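Local coordinates for protein sulfotransferase (Alicyclobacillus acidocaldarius subsp. acidocaldarius, PDB 3RNL) that probably transfers sulfo groups as a member of the sulfotransferase family, whose fold is related to that of P-loop nucleotide-binding proteins, at residues F50-M62 with R150-R162. Numbering follows the deposited sequence.
Sequences FPERFTGPGDEGM and RIRQHYEPLWYYR
Asp59 OD1 is bound by two groups, the indole of Trp159 and the guanidinium of Arg135. Asp59 OD1 accepts a hydrogen bond from Trp159 NE1 at 2.9 Å, through the syn lone pair. The bond is nearly straight (169°) and lies in the ring plane. Asp59 OD2 accepts one from the backbone N of Glu156 at 2.8 Å, from above the carboxylate plane, and a weak bond from Gly56 N. Arg135 forms salt bridges with both Asp59 OD1 and Glu156 OE1, which probably offsets the closeness of the two acids. An alanine in place of Asp59 would probably leave Trp159 NE1 and Glu156 N without their acceptor and Arg135 with one anion fewer. Gly56 CA sits over the centre of the Tyr155 ring, 3.5 Å from its centroid. Pro57 CG touches Trp159 CZ2 at 3.7 Å. The helix 147-152 ends in a Schellman motif at His154, and Thr55 binds its carbonyls. Thr55 OG1 donates to Gln153 O at 2.6 Å, and Thr55 N to His154 O at 3.0 Å. A chi1 of 69° places the hydroxyl of Thr55 where it reaches Gln153 O. Glu156 CB lies over a face of the Phe54 ring, and Pro51 CB over the His154 ring. The contact thus joins two loops of the sulfotransferase fold, with a buried carboxylate bound by neutral donors and an arginine at its centre.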
# COMPACT_ATOMS: atom_id res chain seq x y z
N PHE A 50 -4.69 13.79 6.73
CA PHE A 50 -3.68 14.54 5.99
C PHE A 50 -3.34 15.82 6.75
O PHE A 50 -4.20 16.37 7.44
CB PHE A 50 -4.19 15.00 4.62
CG PHE A 50 -4.15 13.96 3.54
CD1 PHE A 50 -3.90 12.62 3.81
CD2 PHE A 50 -4.35 14.35 2.22
CE1 PHE A 50 -3.87 11.68 2.77
CE2 PHE A 50 -4.32 13.43 1.18
CZ PHE A 50 -4.07 12.10 1.45
N PRO A 51 -2.11 16.32 6.60
CA PRO A 51 -1.83 17.69 7.06
C PRO A 51 -2.57 18.68 6.17
O PRO A 51 -3.15 18.28 5.16
CB PRO A 51 -0.32 17.83 6.83
CG PRO A 51 -0.03 16.90 5.69
CD PRO A 51 -0.96 15.71 5.91
N GLU A 52 -2.50 19.97 6.49
CA GLU A 52 -3.22 20.96 5.69
C GLU A 52 -2.74 20.93 4.24
O GLU A 52 -3.54 21.05 3.31
CB GLU A 52 -3.06 22.37 6.25
CG GLU A 52 -3.88 23.40 5.48
CD GLU A 52 -3.71 24.80 6.01
OE1 GLU A 52 -2.72 25.05 6.74
OE2 GLU A 52 -4.57 25.66 5.71
N ARG A 53 -1.43 20.83 4.05
CA ARG A 53 -0.90 20.60 2.72
C ARG A 53 0.48 19.94 2.78
O ARG A 53 1.23 20.12 3.76
CB ARG A 53 -0.87 21.89 1.88
CG ARG A 53 0.30 22.79 2.14
CD ARG A 53 0.32 24.01 1.19
NE ARG A 53 0.60 23.66 -0.20
CZ ARG A 53 1.82 23.66 -0.74
NH1 ARG A 53 2.88 23.99 -0.00
NH2 ARG A 53 1.98 23.34 -2.02
N PHE A 54 0.82 19.19 1.75
CA PHE A 54 2.13 18.55 1.67
C PHE A 54 3.09 19.54 1.03
O PHE A 54 2.76 20.18 0.03
CB PHE A 54 2.07 17.27 0.83
CG PHE A 54 1.18 16.22 1.43
CD1 PHE A 54 1.56 15.55 2.58
CD2 PHE A 54 -0.04 15.92 0.84
CE1 PHE A 54 0.74 14.57 3.15
CE2 PHE A 54 -0.88 14.93 1.39
CZ PHE A 54 -0.48 14.26 2.55
N THR A 55 4.22 19.74 1.70
CA THR A 55 5.19 20.77 1.34
C THR A 55 6.46 20.39 0.58
O THR A 55 7.29 21.25 0.30
CB THR A 55 5.59 21.51 2.59
OG1 THR A 55 6.36 20.62 3.40
CG2 THR A 55 4.34 21.91 3.35
N GLY A 56 6.67 19.11 0.31
CA GLY A 56 7.92 18.67 -0.29
C GLY A 56 7.99 18.91 -1.79
O GLY A 56 6.98 19.16 -2.43
N PRO A 57 9.20 18.83 -2.35
CA PRO A 57 9.35 18.98 -3.80
C PRO A 57 8.62 17.88 -4.56
O PRO A 57 8.80 16.69 -4.26
CB PRO A 57 10.87 18.90 -4.03
CG PRO A 57 11.46 18.42 -2.77
CD PRO A 57 10.48 18.66 -1.65
N GLY A 58 7.80 18.26 -5.53
CA GLY A 58 7.01 17.31 -6.29
C GLY A 58 5.84 16.68 -5.54
O GLY A 58 5.26 15.71 -6.03
N ASP A 59 5.47 17.23 -4.38
CA ASP A 59 4.39 16.65 -3.56
C ASP A 59 3.00 17.07 -4.06
O ASP A 59 1.97 16.66 -3.51
CB ASP A 59 4.50 17.09 -2.10
CG ASP A 59 5.60 16.39 -1.34
OD1 ASP A 59 6.45 15.72 -1.97
OD2 ASP A 59 5.62 16.51 -0.10
N GLU A 60 2.98 17.90 -5.10
CA GLU A 60 1.74 18.48 -5.62
C GLU A 60 0.62 17.45 -5.86
O GLU A 60 -0.55 17.72 -5.59
CB GLU A 60 2.02 19.30 -6.89
CG GLU A 60 2.75 20.63 -6.65
CD GLU A 60 4.26 20.46 -6.44
OE1 GLU A 60 4.93 21.46 -6.09
OE2 GLU A 60 4.78 19.34 -6.63
N GLY A 61 0.99 16.29 -6.37
CA GLY A 61 0.03 15.23 -6.66
C GLY A 61 -0.81 14.80 -5.48
O GLY A 61 -2.01 14.56 -5.59
N MSE A 62 -0.19 14.69 -4.31
CA MSE A 62 -0.95 14.28 -3.15
C MSE A 62 -1.85 15.41 -2.66
O MSE A 62 -2.84 15.17 -1.99
CB MSE A 62 -0.04 13.75 -2.02
CG MSE A 62 0.52 12.36 -2.30
SE MSE A 62 -0.84 10.96 -2.10
CE MSE A 62 -0.91 10.95 -0.18
N ARG A 150 11.45 16.21 7.79
CA ARG A 150 10.46 16.20 6.72
C ARG A 150 9.08 15.82 7.23
O ARG A 150 8.07 16.32 6.74
CB ARG A 150 10.90 15.27 5.59
CG ARG A 150 12.11 15.84 4.85
CD ARG A 150 12.68 14.85 3.86
NE ARG A 150 13.66 15.47 2.98
CZ ARG A 150 14.53 14.76 2.26
NH1 ARG A 150 14.53 13.44 2.35
NH2 ARG A 150 15.40 15.38 1.46
N ILE A 151 9.04 14.95 8.23
CA ILE A 151 7.76 14.66 8.86
C ILE A 151 7.23 15.92 9.56
O ILE A 151 6.05 16.27 9.42
CB ILE A 151 7.86 13.48 9.85
CG1 ILE A 151 8.14 12.18 9.09
CG2 ILE A 151 6.56 13.36 10.65
CD1 ILE A 151 8.37 10.96 9.98
N ARG A 152 8.10 16.62 10.29
CA ARG A 152 7.69 17.87 10.93
C ARG A 152 7.21 18.92 9.93
O ARG A 152 6.31 19.70 10.23
CB ARG A 152 8.83 18.46 11.77
CG ARG A 152 9.20 17.65 13.00
CD ARG A 152 10.03 18.48 13.98
NE ARG A 152 11.30 18.92 13.40
CZ ARG A 152 12.43 18.23 13.50
NH1 ARG A 152 13.54 18.70 12.95
NH2 ARG A 152 12.46 17.08 14.15
N GLN A 153 7.83 18.94 8.75
CA GLN A 153 7.52 19.95 7.74
C GLN A 153 6.34 19.56 6.83
O GLN A 153 5.96 20.31 5.94
CB GLN A 153 8.75 20.28 6.89
CG GLN A 153 9.86 21.00 7.67
CD GLN A 153 11.15 21.10 6.89
OE1 GLN A 153 11.28 20.55 5.80
NE2 GLN A 153 12.13 21.80 7.46
N HIS A 154 5.78 18.39 7.09
CA HIS A 154 4.63 17.86 6.34
C HIS A 154 4.92 17.55 4.87
O HIS A 154 4.10 17.82 3.99
CB HIS A 154 3.44 18.83 6.43
CG HIS A 154 3.03 19.15 7.83
ND1 HIS A 154 2.49 20.37 8.19
CD2 HIS A 154 3.05 18.41 8.96
CE1 HIS A 154 2.22 20.37 9.48
NE2 HIS A 154 2.55 19.19 9.98
N TYR A 155 6.06 16.92 4.61
CA TYR A 155 6.28 16.30 3.31
C TYR A 155 5.30 15.14 3.17
O TYR A 155 4.78 14.64 4.16
CB TYR A 155 7.70 15.73 3.23
CG TYR A 155 8.78 16.72 2.86
CD1 TYR A 155 9.81 16.34 1.99
CD2 TYR A 155 8.79 18.01 3.36
CE1 TYR A 155 10.82 17.22 1.66
CE2 TYR A 155 9.80 18.91 3.02
CZ TYR A 155 10.80 18.51 2.16
OH TYR A 155 11.82 19.38 1.82
N GLU A 156 5.06 14.71 1.94
CA GLU A 156 4.21 13.53 1.76
C GLU A 156 4.92 12.24 2.22
O GLU A 156 6.15 12.20 2.36
CB GLU A 156 3.74 13.42 0.31
CG GLU A 156 4.81 12.96 -0.64
CD GLU A 156 4.27 11.90 -1.59
OE1 GLU A 156 4.35 12.11 -2.82
OE2 GLU A 156 3.76 10.86 -1.10
N PRO A 157 4.14 11.19 2.50
CA PRO A 157 4.71 9.99 3.14
C PRO A 157 5.67 9.20 2.27
O PRO A 157 6.36 8.34 2.82
CB PRO A 157 3.48 9.14 3.54
CG PRO A 157 2.30 10.02 3.34
CD PRO A 157 2.67 11.12 2.40
N LEU A 158 5.73 9.44 0.96
CA LEU A 158 6.74 8.75 0.15
C LEU A 158 8.13 9.02 0.73
O LEU A 158 9.03 8.18 0.63
CB LEU A 158 6.68 9.19 -1.31
CG LEU A 158 7.58 8.43 -2.30
CD1 LEU A 158 7.38 6.91 -2.21
CD2 LEU A 158 7.33 8.91 -3.72
N TRP A 159 8.30 10.19 1.34
CA TRP A 159 9.57 10.54 1.94
C TRP A 159 9.82 9.86 3.29
O TRP A 159 10.94 9.95 3.81
CB TRP A 159 9.67 12.06 2.17
CG TRP A 159 9.52 12.93 0.95
CD1 TRP A 159 8.35 13.44 0.44
CD2 TRP A 159 10.58 13.46 0.15
NE1 TRP A 159 8.63 14.24 -0.65
CE2 TRP A 159 9.98 14.27 -0.85
CE3 TRP A 159 11.97 13.33 0.17
CZ2 TRP A 159 10.73 14.93 -1.82
CZ3 TRP A 159 12.72 14.00 -0.80
CH2 TRP A 159 12.10 14.79 -1.78
N TYR A 160 8.84 9.16 3.87
CA TYR A 160 9.13 8.74 5.23
C TYR A 160 9.59 7.30 5.12
O TYR A 160 8.81 6.35 5.28
CB TYR A 160 7.82 8.71 6.05
CG TYR A 160 7.00 10.00 6.14
CD1 TYR A 160 7.48 11.22 5.68
CD2 TYR A 160 5.73 9.97 6.71
CE1 TYR A 160 6.69 12.38 5.78
CE2 TYR A 160 4.95 11.11 6.82
CZ TYR A 160 5.43 12.30 6.34
OH TYR A 160 4.62 13.42 6.46
N TYR A 161 10.90 7.13 5.09
CA TYR A 161 11.47 5.84 4.75
C TYR A 161 11.19 4.86 5.86
O TYR A 161 10.78 3.73 5.61
CB TYR A 161 12.98 5.99 4.58
CG TYR A 161 13.34 6.86 3.42
CD1 TYR A 161 12.94 6.54 2.13
CD2 TYR A 161 14.10 8.02 3.60
CE1 TYR A 161 13.26 7.35 1.05
CE2 TYR A 161 14.42 8.83 2.53
CZ TYR A 161 14.02 8.49 1.27
OH TYR A 161 14.35 9.30 0.20
N ARG A 162 11.44 5.30 7.08
CA ARG A 162 11.23 4.46 8.26
C ARG A 162 9.75 4.36 8.66
O ARG A 162 9.24 3.26 8.89
CB ARG A 162 12.06 4.97 9.45
CG ARG A 162 13.56 4.70 9.35
CD ARG A 162 14.32 5.44 10.48
NE ARG A 162 15.58 4.76 10.84
CZ ARG A 162 16.77 5.08 10.36
NH1 ARG A 162 16.89 6.07 9.49
NH2 ARG A 162 17.85 4.41 10.75
O HOH W 1 1.04 21.59 5.98
O HOH W 2 2.95 13.88 -4.95